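Histidine kinase (Synechocystis sp., PDB 5DFY) probably acts as a light-sensing histidine kinase, of which this chain is the third GAF domain, a cyanobacteriochrome module that carries phycocyanobilin. Local coordinates at residues C68-V73 with I85-A90; E147-L152 with G172-W177; F151-V156 with W163-A168; V156-Q161 with A195-Q200. All blocks are in the same frame, centred on the assembly; numbering follows the deposited sequence.

Interaction 1. Residues C68-V73 with I85-A90; sequences CDRVLV and IHESVA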
# COMPACT_ATOMS: atom_id res chain seq x y z
N CYS A 68 16.07 -5.18 21.81
CA CYS A 68 15.26 -4.44 22.77
C CYS A 68 14.54 -5.47 23.65
O CYS A 68 14.68 -6.68 23.46
CB CYS A 68 14.28 -3.51 22.07
SG CYS A 68 13.13 -4.29 20.92
N ASP A 69 13.79 -4.99 24.63
CA ASP A 69 13.18 -5.86 25.63
C ASP A 69 11.76 -6.28 25.28
O ASP A 69 11.33 -7.40 25.61
CB ASP A 69 13.19 -5.15 26.98
CG ASP A 69 14.59 -4.93 27.49
OD1 ASP A 69 15.40 -5.88 27.40
OD2 ASP A 69 14.87 -3.81 27.95
N ARG A 70 11.02 -5.40 24.60
CA ARG A 70 9.63 -5.68 24.24
C ARG A 70 9.34 -5.06 22.88
O ARG A 70 9.91 -4.03 22.57
CB ARG A 70 8.64 -5.12 25.25
CG ARG A 70 7.27 -5.76 25.19
CD ARG A 70 6.18 -4.99 25.93
NE ARG A 70 6.51 -4.51 27.27
CZ ARG A 70 6.41 -5.21 28.40
NH1 ARG A 70 6.75 -4.62 29.53
NH2 ARG A 70 6.01 -6.47 28.41
N VAL A 71 8.49 -5.70 22.09
CA VAL A 71 7.97 -5.14 20.84
C VAL A 71 6.46 -5.28 20.88
O VAL A 71 5.94 -6.33 21.28
CB VAL A 71 8.54 -5.83 19.62
CG1 VAL A 71 7.90 -5.30 18.34
CG2 VAL A 71 10.05 -5.69 19.59
N LEU A 72 5.74 -4.23 20.46
CA LEU A 72 4.29 -4.25 20.45
C LEU A 72 3.75 -3.81 19.09
O LEU A 72 4.30 -2.90 18.44
CB LEU A 72 3.69 -3.35 21.52
CG LEU A 72 4.01 -3.69 22.98
CD1 LEU A 72 3.64 -2.55 23.91
CD2 LEU A 72 3.30 -4.98 23.35
N VAL A 73 2.67 -4.47 18.70
CA VAL A 73 1.87 -4.07 17.54
C VAL A 73 0.54 -3.53 18.06
O VAL A 73 -0.17 -4.22 18.78
CB VAL A 73 1.63 -5.25 16.59
CG1 VAL A 73 0.77 -4.79 15.38
CG2 VAL A 73 2.95 -5.83 16.09
N ILE A 85 -2.42 -6.00 19.67
CA ILE A 85 -2.77 -7.27 19.11
C ILE A 85 -1.60 -8.22 19.03
O ILE A 85 -1.80 -9.39 18.72
CB ILE A 85 -3.43 -7.09 17.73
CG1 ILE A 85 -2.50 -6.40 16.75
CG2 ILE A 85 -4.73 -6.26 17.88
CD1 ILE A 85 -3.03 -6.45 15.33
N HIS A 86 -0.38 -7.76 19.34
CA HIS A 86 0.73 -8.70 19.48
C HIS A 86 1.86 -8.12 20.31
O HIS A 86 2.11 -6.92 20.31
CB HIS A 86 1.29 -9.12 18.12
CG HIS A 86 2.09 -10.37 18.18
ND1 HIS A 86 1.55 -11.63 18.01
CD2 HIS A 86 3.40 -10.58 18.48
CE1 HIS A 86 2.49 -12.54 18.15
NE2 HIS A 86 3.62 -11.93 18.44
N GLU A 87 2.53 -9.02 21.02
CA GLU A 87 3.68 -8.71 21.87
C GLU A 87 4.79 -9.72 21.65
O GLU A 87 4.54 -10.93 21.60
CB GLU A 87 3.26 -8.71 23.35
CG GLU A 87 4.41 -8.58 24.33
CD GLU A 87 3.93 -8.69 25.77
OE1 GLU A 87 3.04 -9.55 26.03
OE2 GLU A 87 4.41 -7.92 26.62
N SER A 88 6.02 -9.25 21.52
CA SER A 88 7.20 -10.09 21.64
C SER A 88 7.99 -9.54 22.82
O SER A 88 8.34 -8.37 22.83
CB SER A 88 8.05 -10.08 20.36
OG SER A 88 9.22 -10.86 20.47
N VAL A 89 8.25 -10.37 23.82
CA VAL A 89 8.92 -9.91 25.02
C VAL A 89 9.91 -10.95 25.53
O VAL A 89 9.66 -12.16 25.45
CB VAL A 89 7.89 -9.55 26.11
CG1 VAL A 89 7.05 -10.77 26.54
CG2 VAL A 89 8.54 -8.91 27.33
N ALA A 90 11.06 -10.48 26.03
CA ALA A 90 12.05 -11.38 26.62
C ALA A 90 11.49 -11.95 27.92
O ALA A 90 10.72 -11.30 28.62
CB ALA A 90 13.36 -10.65 26.87
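E87 OE2 takes two donors: R70 NH2 at 2.8 Å, in a salt bridge, and the backbone N of L96. The guanidinium meets this oxygen nearly along its C-O axis, the oxygen tilted from the guanidinium plane. The N-H...O angle of 146° and the 31° between the guanidinium and carboxylate planes fit a single-point bridge rather than a flat two-pronged one. A bend at chi3 turns the R70 chain back toward its partner, while E87 runs extended. E87 OE1 accepts the N-H of K97, and R70 also reaches the carbonyls of E94 and F146.

The same two strands, 70-76 and 82-89, form a beta hairpin at one edge of the antiparallel GAF sheet, their directions 172° apart here. V71 N gives a hydrogen bond to S88 O (2.8 Å) and S88 N returns one to V71 O (2.9 Å). Further along, V73 N donates to H86 O and I85 N to V73 O; I85 and H86 both face V73, a classic beta bulge. At the other end A90 N reaches D69 O at 3.1 Å.

R70, L72, E87 and V89 share one face of the sheet, where the L72 side chain lies about 5 Å from the phycocyanobilin. L72 CD2 lies alongside E87 CB (3.7 Å), and V89 CG2 approaches R70 NH2 obliquely at the same distance. V71, V73, H86 and S88 take the other face, toward helix 50-66, where S88 OG bonds to D60. With both carboxylate oxygens held by N-H donors, E87 is probably an anion, and these bonds tie the hairpin to the loop at L96 and K97.

Interaction 2. Residues E147-L152 with G172-W177; sequences EIRAFL and GAPRHW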
# COMPACT_ATOMS: atom_id res chain seq x y z
N GLU A 147 6.32 -0.60 31.92
CA GLU A 147 7.75 -0.83 32.11
C GLU A 147 8.56 -0.35 30.89
O GLU A 147 9.50 -1.00 30.44
CB GLU A 147 8.05 -2.31 32.41
CG GLU A 147 9.38 -2.48 33.12
CD GLU A 147 9.64 -3.88 33.65
OE1 GLU A 147 8.96 -4.85 33.25
OE2 GLU A 147 10.56 -4.03 34.48
N ILE A 148 8.19 0.82 30.38
CA ILE A 148 8.87 1.42 29.24
C ILE A 148 9.82 2.51 29.74
O ILE A 148 9.37 3.54 30.24
CB ILE A 148 7.87 2.04 28.25
CG1 ILE A 148 6.98 0.93 27.65
CG2 ILE A 148 8.62 2.73 27.14
CD1 ILE A 148 5.74 1.45 26.91
N ARG A 149 11.12 2.28 29.63
CA ARG A 149 12.11 3.29 29.98
C ARG A 149 12.56 4.09 28.77
O ARG A 149 12.96 5.24 28.90
CB ARG A 149 13.32 2.64 30.64
CG ARG A 149 14.39 3.63 31.10
CD ARG A 149 13.89 4.55 32.22
NE ARG A 149 14.93 5.51 32.56
CZ ARG A 149 15.96 5.23 33.35
NH1 ARG A 149 16.08 4.03 33.92
NH2 ARG A 149 16.88 6.15 33.58
N ALA A 150 12.54 3.45 27.60
CA ALA A 150 12.96 4.08 26.34
C ALA A 150 12.11 3.47 25.25
O ALA A 150 11.78 2.30 25.35
CB ALA A 150 14.43 3.83 26.04
N PHE A 151 11.72 4.23 24.22
CA PHE A 151 10.90 3.63 23.16
C PHE A 151 11.20 4.22 21.81
O PHE A 151 11.64 5.35 21.68
CB PHE A 151 9.40 3.76 23.47
CG PHE A 151 8.85 5.15 23.44
CD1 PHE A 151 8.43 5.73 22.24
CD2 PHE A 151 8.68 5.87 24.61
CE1 PHE A 151 7.89 7.01 22.21
CE2 PHE A 151 8.13 7.16 24.59
CZ PHE A 151 7.74 7.73 23.39
N LEU A 152 10.91 3.43 20.79
CA LEU A 152 11.00 3.86 19.41
C LEU A 152 9.71 3.37 18.75
O LEU A 152 9.50 2.16 18.63
CB LEU A 152 12.24 3.27 18.76
CG LEU A 152 12.41 3.39 17.25
CD1 LEU A 152 12.15 4.76 16.74
CD2 LEU A 152 13.79 2.91 16.87
N GLY A 172 14.66 -1.64 31.16
CA GLY A 172 15.47 -1.56 32.36
C GLY A 172 16.59 -0.55 32.38
O GLY A 172 17.35 -0.50 33.36
N ALA A 173 16.71 0.24 31.33
CA ALA A 173 17.75 1.26 31.22
C ALA A 173 17.39 2.20 30.09
O ALA A 173 16.64 1.83 29.18
CB ALA A 173 19.09 0.64 30.95
N PRO A 174 17.92 3.42 30.13
CA PRO A 174 17.73 4.30 28.97
C PRO A 174 18.50 3.77 27.78
O PRO A 174 19.38 2.91 27.91
CB PRO A 174 18.25 5.65 29.46
CG PRO A 174 19.10 5.37 30.63
CD PRO A 174 18.65 4.08 31.23
N ARG A 175 18.16 4.27 26.60
CA ARG A 175 18.78 3.81 25.39
C ARG A 175 18.84 4.94 24.41
O ARG A 175 17.80 5.49 24.04
CB ARG A 175 18.00 2.65 24.78
CG ARG A 175 18.59 2.16 23.49
CD ARG A 175 17.95 0.87 23.07
NE ARG A 175 18.54 0.41 21.83
CZ ARG A 175 18.40 -0.80 21.32
NH1 ARG A 175 17.65 -1.70 21.93
NH2 ARG A 175 19.01 -1.11 20.19
N HIS A 176 20.04 5.25 23.93
CA HIS A 176 20.16 6.24 22.86
C HIS A 176 19.93 5.56 21.53
O HIS A 176 20.77 4.79 21.08
CB HIS A 176 21.53 6.90 22.86
CG HIS A 176 21.70 7.90 21.76
ND1 HIS A 176 22.82 7.96 20.96
CD2 HIS A 176 20.86 8.87 21.30
CE1 HIS A 176 22.67 8.93 20.07
NE2 HIS A 176 21.49 9.49 20.26
N TRP A 177 18.77 5.83 20.92
CA TRP A 177 18.42 5.23 19.66
C TRP A 177 19.21 5.85 18.52
O TRP A 177 19.24 7.07 18.39
CB TRP A 177 16.93 5.39 19.39
CG TRP A 177 16.03 4.81 20.47
CD1 TRP A 177 15.39 5.50 21.46
CD2 TRP A 177 15.67 3.44 20.64
NE1 TRP A 177 14.65 4.64 22.23
CE2 TRP A 177 14.80 3.37 21.74
CE3 TRP A 177 16.00 2.26 19.96
CZ2 TRP A 177 14.27 2.17 22.19
CZ3 TRP A 177 15.47 1.08 20.41
CH2 TRP A 177 14.60 1.04 21.50
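A173 lays its carbonyl oxygen against the aliphatic part of R149, 3.5 Å from CG; the model gives this buried oxygen no hydrogen-bonding partner. P174 follows with its ring alongside the end of the same arginine. P174 CD sits 3.4 Å above one face of the guanidinium, displaced toward its rim, and 3.6 Å from R149 NH2. A kink at chi2 (65°) in R149 brings the group over the proline, while its NE forms a salt bridge with D129.

Across this contact R175 meets A150 only near its backbone, R175 CB to A150 CB at 4.0 Å. Its extended chain then leads away to E181, with which NH2 forms a salt bridge, and to Q170. On the way R175 CD passes over one face of the W177 ring.

W177 closes the segment and has the largest contact area here. L152 CB stands over the opposite face, 3.9 Å from the centroid of the six-membered ring and only 8° off its normal, a well-centred CH-pi contact. L152 CD2 adds a touch on CE3, and A150 CB approaches the indole obliquely, 4.2 Å from CZ2. Although W177 NE1 comes within 3.1 Å of F151 O, the angle is too poor for a hydrogen bond; its N-H goes instead to V127 O on the edge strand 125-127.

The indole is thus layered between L152 and R175 where strand 150-158 leaves the R149-A150 classic bulge. This is packing at one end of the GAF-domain sheet, made by the loop that leads from strand 161-170 into helix 179-203.

Interaction 3. Residues F151-V156 with W163-A168; sequences FLTVPV and WGLLGA. With CYC (phycocyanobilin), chain B.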
# COMPACT_ATOMS: atom_id res chain seq x y z
N PHE A 151 11.72 4.23 24.22
CA PHE A 151 10.90 3.63 23.16
C PHE A 151 11.20 4.22 21.81
O PHE A 151 11.64 5.35 21.68
CB PHE A 151 9.40 3.76 23.47
CG PHE A 151 8.85 5.15 23.44
CD1 PHE A 151 8.43 5.73 22.24
CD2 PHE A 151 8.68 5.87 24.61
CE1 PHE A 151 7.89 7.01 22.21
CE2 PHE A 151 8.13 7.16 24.59
CZ PHE A 151 7.74 7.73 23.39
N LEU A 152 10.91 3.43 20.79
CA LEU A 152 11.00 3.86 19.41
C LEU A 152 9.71 3.37 18.75
O LEU A 152 9.50 2.16 18.63
CB LEU A 152 12.24 3.27 18.76
CG LEU A 152 12.41 3.39 17.25
CD1 LEU A 152 12.15 4.76 16.74
CD2 LEU A 152 13.79 2.91 16.87
N THR A 153 8.83 4.29 18.35
CA THR A 153 7.52 3.91 17.87
C THR A 153 7.32 4.54 16.49
O THR A 153 7.51 5.73 16.31
CB THR A 153 6.42 4.31 18.89
OG1 THR A 153 6.67 3.59 20.11
CG2 THR A 153 5.03 3.97 18.41
N VAL A 154 6.99 3.69 15.52
CA VAL A 154 6.89 4.08 14.11
C VAL A 154 5.51 3.72 13.56
O VAL A 154 4.81 2.88 14.11
CB VAL A 154 7.97 3.41 13.26
CG1 VAL A 154 9.34 3.72 13.79
CG2 VAL A 154 7.79 1.91 13.19
N PRO A 155 5.11 4.36 12.45
CA PRO A 155 3.79 4.09 11.90
C PRO A 155 3.73 2.88 10.99
O PRO A 155 4.71 2.59 10.31
CB PRO A 155 3.49 5.36 11.09
CG PRO A 155 4.79 5.91 10.74
CD PRO A 155 5.80 5.46 11.75
N VAL A 156 2.60 2.19 11.00
CA VAL A 156 2.34 1.09 10.09
C VAL A 156 1.24 1.52 9.13
O VAL A 156 0.07 1.66 9.55
CB VAL A 156 1.90 -0.18 10.84
CG1 VAL A 156 1.67 -1.30 9.85
CG2 VAL A 156 2.95 -0.58 11.88
N TRP A 163 -2.74 2.39 9.80
CA TRP A 163 -3.41 1.26 10.38
C TRP A 163 -3.06 1.06 11.86
O TRP A 163 -3.88 0.59 12.64
CB TRP A 163 -3.04 0.03 9.56
CG TRP A 163 -3.41 -1.31 10.11
CD1 TRP A 163 -4.49 -2.06 9.77
CD2 TRP A 163 -2.65 -2.09 11.04
NE1 TRP A 163 -4.47 -3.26 10.45
CE2 TRP A 163 -3.35 -3.30 11.24
CE3 TRP A 163 -1.45 -1.89 11.73
CZ2 TRP A 163 -2.90 -4.30 12.09
CZ3 TRP A 163 -1.01 -2.88 12.58
CH2 TRP A 163 -1.73 -4.07 12.76
N GLY A 164 -1.85 1.44 12.22
CA GLY A 164 -1.40 1.17 13.57
C GLY A 164 0.02 1.65 13.79
O GLY A 164 0.58 2.40 12.99
N LEU A 165 0.60 1.17 14.88
CA LEU A 165 1.93 1.52 15.32
C LEU A 165 2.72 0.25 15.62
O LEU A 165 2.15 -0.74 16.06
CB LEU A 165 1.91 2.40 16.58
CG LEU A 165 1.04 3.65 16.54
CD1 LEU A 165 1.05 4.35 17.90
CD2 LEU A 165 1.53 4.59 15.49
N LEU A 166 4.02 0.34 15.41
CA LEU A 166 4.98 -0.70 15.77
C LEU A 166 5.98 -0.08 16.74
O LEU A 166 6.65 0.88 16.41
CB LEU A 166 5.69 -1.23 14.52
CG LEU A 166 6.75 -2.31 14.74
CD1 LEU A 166 6.18 -3.55 15.37
CD2 LEU A 166 7.38 -2.66 13.41
N GLY A 167 6.01 -0.60 17.98
CA GLY A 167 6.88 -0.05 19.01
C GLY A 167 7.95 -1.01 19.47
O GLY A 167 7.71 -2.20 19.61
N ALA A 168 9.14 -0.47 19.69
CA ALA A 168 10.27 -1.17 20.28
C ALA A 168 10.62 -0.47 21.61
O ALA A 168 10.70 0.75 21.67
CB ALA A 168 11.44 -1.17 19.34
CHA CYC B . 1.75 11.41 23.19
NA CYC B . 1.21 8.93 23.30
C1A CYC B . 1.86 10.14 22.78
C2A CYC B . 2.74 9.68 21.65
C3A CYC B . 2.62 8.25 21.50
C4A CYC B . 1.68 7.79 22.54
CMA CYC B . 3.34 7.43 20.46
CAA CYC B . 3.54 10.63 20.77
CBA CYC B . 2.47 11.12 19.77
CGA CYC B . 2.91 12.19 18.77
O1A CYC B . 3.98 12.80 18.96
O2A CYC B . 2.19 12.48 17.75
CHB CYC B . 1.14 6.43 22.81
NB CYC B . 3.25 5.12 22.45
C1B CYC B . 1.78 5.30 22.54
C2B CYC B . 1.14 4.00 22.32
C3B CYC B . 2.14 3.04 22.10
C4B CYC B . 3.47 3.67 22.20
CMB CYC B . -0.36 3.79 22.33
CAB CYC B . 1.92 1.55 21.82
CBB CYC B . 2.35 1.22 20.40
OB CYC B . 4.57 3.18 22.09
NC CYC B . -1.42 9.27 27.13
C1C CYC B . -1.82 8.46 27.98
C2C CYC B . -2.83 9.29 29.10
C3C CYC B . -3.24 10.36 28.47
C4C CYC B . -2.02 10.66 27.45
CMC CYC B . -3.95 8.32 29.65
CAC CYC B . -3.58 11.68 29.35
CBC CYC B . -4.89 11.45 30.07
OC CYC B . -1.57 7.28 28.05
CHD CYC B . -1.72 11.86 26.92
ND CYC B . -0.09 11.15 25.05
C1D CYC B . -0.65 12.07 25.90
C2D CYC B . -0.08 13.29 25.69
C3D CYC B . 0.83 13.15 24.69
C4D CYC B . 0.82 11.81 24.30
CMD CYC B . -0.47 14.55 26.45
CAD CYC B . 1.71 14.23 24.12
CBD CYC B . 3.10 14.18 24.72
CGD CYC B . 3.04 14.52 26.20
O1D CYC B . 3.23 13.64 27.08
O2D CYC B . 2.78 15.69 26.57
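Backbone hydrogen bonds carry most of this contact. L152 and A168 exchange a pair, as do V154 and L166: V154 N to L166 O and L166 N to V154 O are each 3.0 Å, with N-H...O at 172°. V156 N also reaches G164 O at 2.8 Å, but from 41° above the carbonyl plane and so not on a lone pair. V156 O receives W163 N nearly along its C=O direction at 2.9 Å and G164 N only weakly, the signature of a classic beta bulge.

These strands, 150-158 and 161-170, form a beta hairpin in the middle of the antiparallel GAF sheet, with directions 151° apart here. T153, P155 and L165 lie on one face; L152, V154, V156, L166 and A168 lie on the other, where helix 179-203 covers V154 and L166 through L185.

One polar side chain reaches the chromophore: T153 OG1 donates to the phycocyanobilin oxygen OB at 2.9 Å. With CG2 anti to the backbone N, OG1 sits beside that N, and the methyl is left to meet L165 CB at 3.9 Å. Y169, D108, N142, T136, R118 and H139 also hydrogen-bond the bilin.

Apolar contacts fill the helix-side face. V156 spreads its two methyls: CG1 lies obliquely against W163 CE3 (3.7 Å), while CG2 packs on L166 CB. V154, paired with L166, brings CG2 alongside that same CB at 4.0 Å.

Interaction 4. Residues V156-Q161 with A195-Q200; sequences VFVGEQ and AVYQAQ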
# COMPACT_ATOMS: atom_id res chain seq x y z
N VAL A 156 2.60 2.19 11.00
CA VAL A 156 2.34 1.09 10.09
C VAL A 156 1.24 1.52 9.13
O VAL A 156 0.07 1.66 9.55
CB VAL A 156 1.90 -0.18 10.84
CG1 VAL A 156 1.67 -1.30 9.85
CG2 VAL A 156 2.95 -0.58 11.88
N PHE A 157 1.59 1.71 7.86
CA PHE A 157 0.63 2.04 6.81
C PHE A 157 0.26 0.80 6.04
O PHE A 157 1.13 0.03 5.63
CB PHE A 157 1.18 3.10 5.86
CG PHE A 157 0.99 4.50 6.35
CD1 PHE A 157 1.82 5.01 7.33
CD2 PHE A 157 -0.05 5.29 5.87
CE1 PHE A 157 1.65 6.28 7.83
CE2 PHE A 157 -0.23 6.57 6.37
CZ PHE A 157 0.62 7.06 7.34
N VAL A 158 -1.04 0.60 5.90
CA VAL A 158 -1.62 -0.51 5.17
C VAL A 158 -2.31 0.12 3.99
O VAL A 158 -3.32 0.80 4.13
CB VAL A 158 -2.57 -1.33 6.04
CG1 VAL A 158 -3.39 -2.35 5.24
CG2 VAL A 158 -1.76 -2.03 7.13
N GLY A 159 -1.72 -0.06 2.80
CA GLY A 159 -2.25 0.62 1.64
C GLY A 159 -2.14 2.10 1.88
O GLY A 159 -1.07 2.60 2.21
N GLU A 160 -3.37 2.75 1.82
CA GLU A 160 -3.26 4.18 2.01
C GLU A 160 -3.58 4.61 3.45
O GLU A 160 -3.55 5.79 3.77
CB GLU A 160 -4.16 4.92 1.00
CG GLU A 160 -5.63 4.64 1.14
CD GLU A 160 -6.48 5.31 0.03
OE1 GLU A 160 -5.99 6.23 -0.64
OE2 GLU A 160 -7.64 4.90 -0.17
N GLN A 161 -3.73 3.73 4.29
CA GLN A 161 -4.23 4.04 5.63
C GLN A 161 -3.23 3.86 6.76
O GLN A 161 -2.44 2.93 6.77
CB GLN A 161 -5.44 3.18 5.91
CG GLN A 161 -6.53 3.50 4.90
CD GLN A 161 -7.73 2.63 5.03
OE1 GLN A 161 -7.70 1.58 5.67
NE2 GLN A 161 -8.83 3.07 4.42
N ALA A 195 2.51 -6.50 4.05
CA ALA A 195 2.10 -7.89 4.31
C ALA A 195 0.66 -7.95 4.76
O ALA A 195 -0.08 -8.84 4.36
CB ALA A 195 3.01 -8.53 5.35
N VAL A 196 0.24 -7.03 5.63
CA VAL A 196 -1.13 -7.00 6.07
C VAL A 196 -2.07 -6.73 4.89
O VAL A 196 -3.07 -7.41 4.73
CB VAL A 196 -1.34 -5.95 7.20
CG1 VAL A 196 -2.80 -5.77 7.52
CG2 VAL A 196 -0.58 -6.40 8.45
N TYR A 197 -1.73 -5.77 4.05
CA TYR A 197 -2.63 -5.44 2.95
C TYR A 197 -2.71 -6.60 1.96
O TYR A 197 -3.80 -6.92 1.49
CB TYR A 197 -2.21 -4.14 2.25
CG TYR A 197 -3.25 -3.58 1.32
CD1 TYR A 197 -4.59 -3.53 1.68
CD2 TYR A 197 -2.90 -3.05 0.11
CE1 TYR A 197 -5.55 -3.02 0.84
CE2 TYR A 197 -3.85 -2.53 -0.74
CZ TYR A 197 -5.17 -2.51 -0.37
OH TYR A 197 -6.11 -2.00 -1.22
N GLN A 198 -1.57 -7.21 1.66
CA GLN A 198 -1.53 -8.37 0.77
C GLN A 198 -2.44 -9.48 1.30
O GLN A 198 -3.19 -10.10 0.54
CB GLN A 198 -0.08 -8.85 0.61
CG GLN A 198 0.07 -10.11 -0.22
CD GLN A 198 -0.36 -9.90 -1.66
OE1 GLN A 198 -1.52 -10.19 -2.04
NE2 GLN A 198 0.55 -9.40 -2.48
N ALA A 199 -2.39 -9.71 2.60
CA ALA A 199 -3.20 -10.76 3.22
C ALA A 199 -4.67 -10.42 3.08
O ALA A 199 -5.49 -11.30 2.83
CB ALA A 199 -2.83 -10.94 4.68
N GLN A 200 -5.01 -9.14 3.25
CA GLN A 200 -6.40 -8.72 3.13
C GLN A 200 -6.89 -8.93 1.70
O GLN A 200 -8.00 -9.40 1.48
CB GLN A 200 -6.59 -7.26 3.54
CG GLN A 200 -6.29 -6.95 5.00
CD GLN A 200 -6.41 -5.47 5.32
OE1 GLN A 200 -6.50 -4.65 4.41
NE2 GLN A 200 -6.43 -5.13 6.60
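Strand 156-158 passes helix 195-200 with the axes of the two short segments 8.1 Å apart and 26° between their directions, and a type II' beta turn from V158 to Q161 then carries the chain into the next strand.

V158 carries the contact, CG1 mainly against Y197 and CG2 against V196. CG1, anti to the backbone N (chi1 169°), packs against Y197 CB at 3.7 Å. CG2 meets V196 CG1 at 3.9 Å, the two valines crossing at about a right angle. Further along the helix, Q200 OE1 brushes V158 CG1.

G159 CA lies 4.0 Å above one face of the Y197 ring, offset toward its rim. This glycine, with phi 62°, takes the positive-phi place in the turn, which hydrogen bonds from V158 N to Q161 O and from Q161 N to V158 O close. No hydrogen bond joins the segments, so the contact rests on van der Waals packing.

Y197 also packs on V194 of the second subunit, and Q198 bonds to Q191 of that subunit. This is hairpin-on-helix packing in a GAF domain, where the turn between strands 150-158 and 161-170 rests on the C-terminal helix beside the dimer contact.

All four contacts draw on one antiparallel sheet, and strand 150-158 runs on from interaction 2 through interaction 3 to interaction 4. Interactions 2 and 3 share F151 and L152; interactions 3 and 4 share V156, and W163 CB touches V158 CG2 at 3.4 Å. Strand 70-76 joins interaction 1 to interaction 3 through a probable hydrogen bond from G167 N to L72 O (2.9 Å). The chromophore is held directly by T153 of interaction 3, while the side chains of L72 and F151 each come within about 5 Å of it. Interaction 4 lies away from the bilin site; its centre and that of interaction 2 are about 28 Å apart, on opposite sides of the chain's centre.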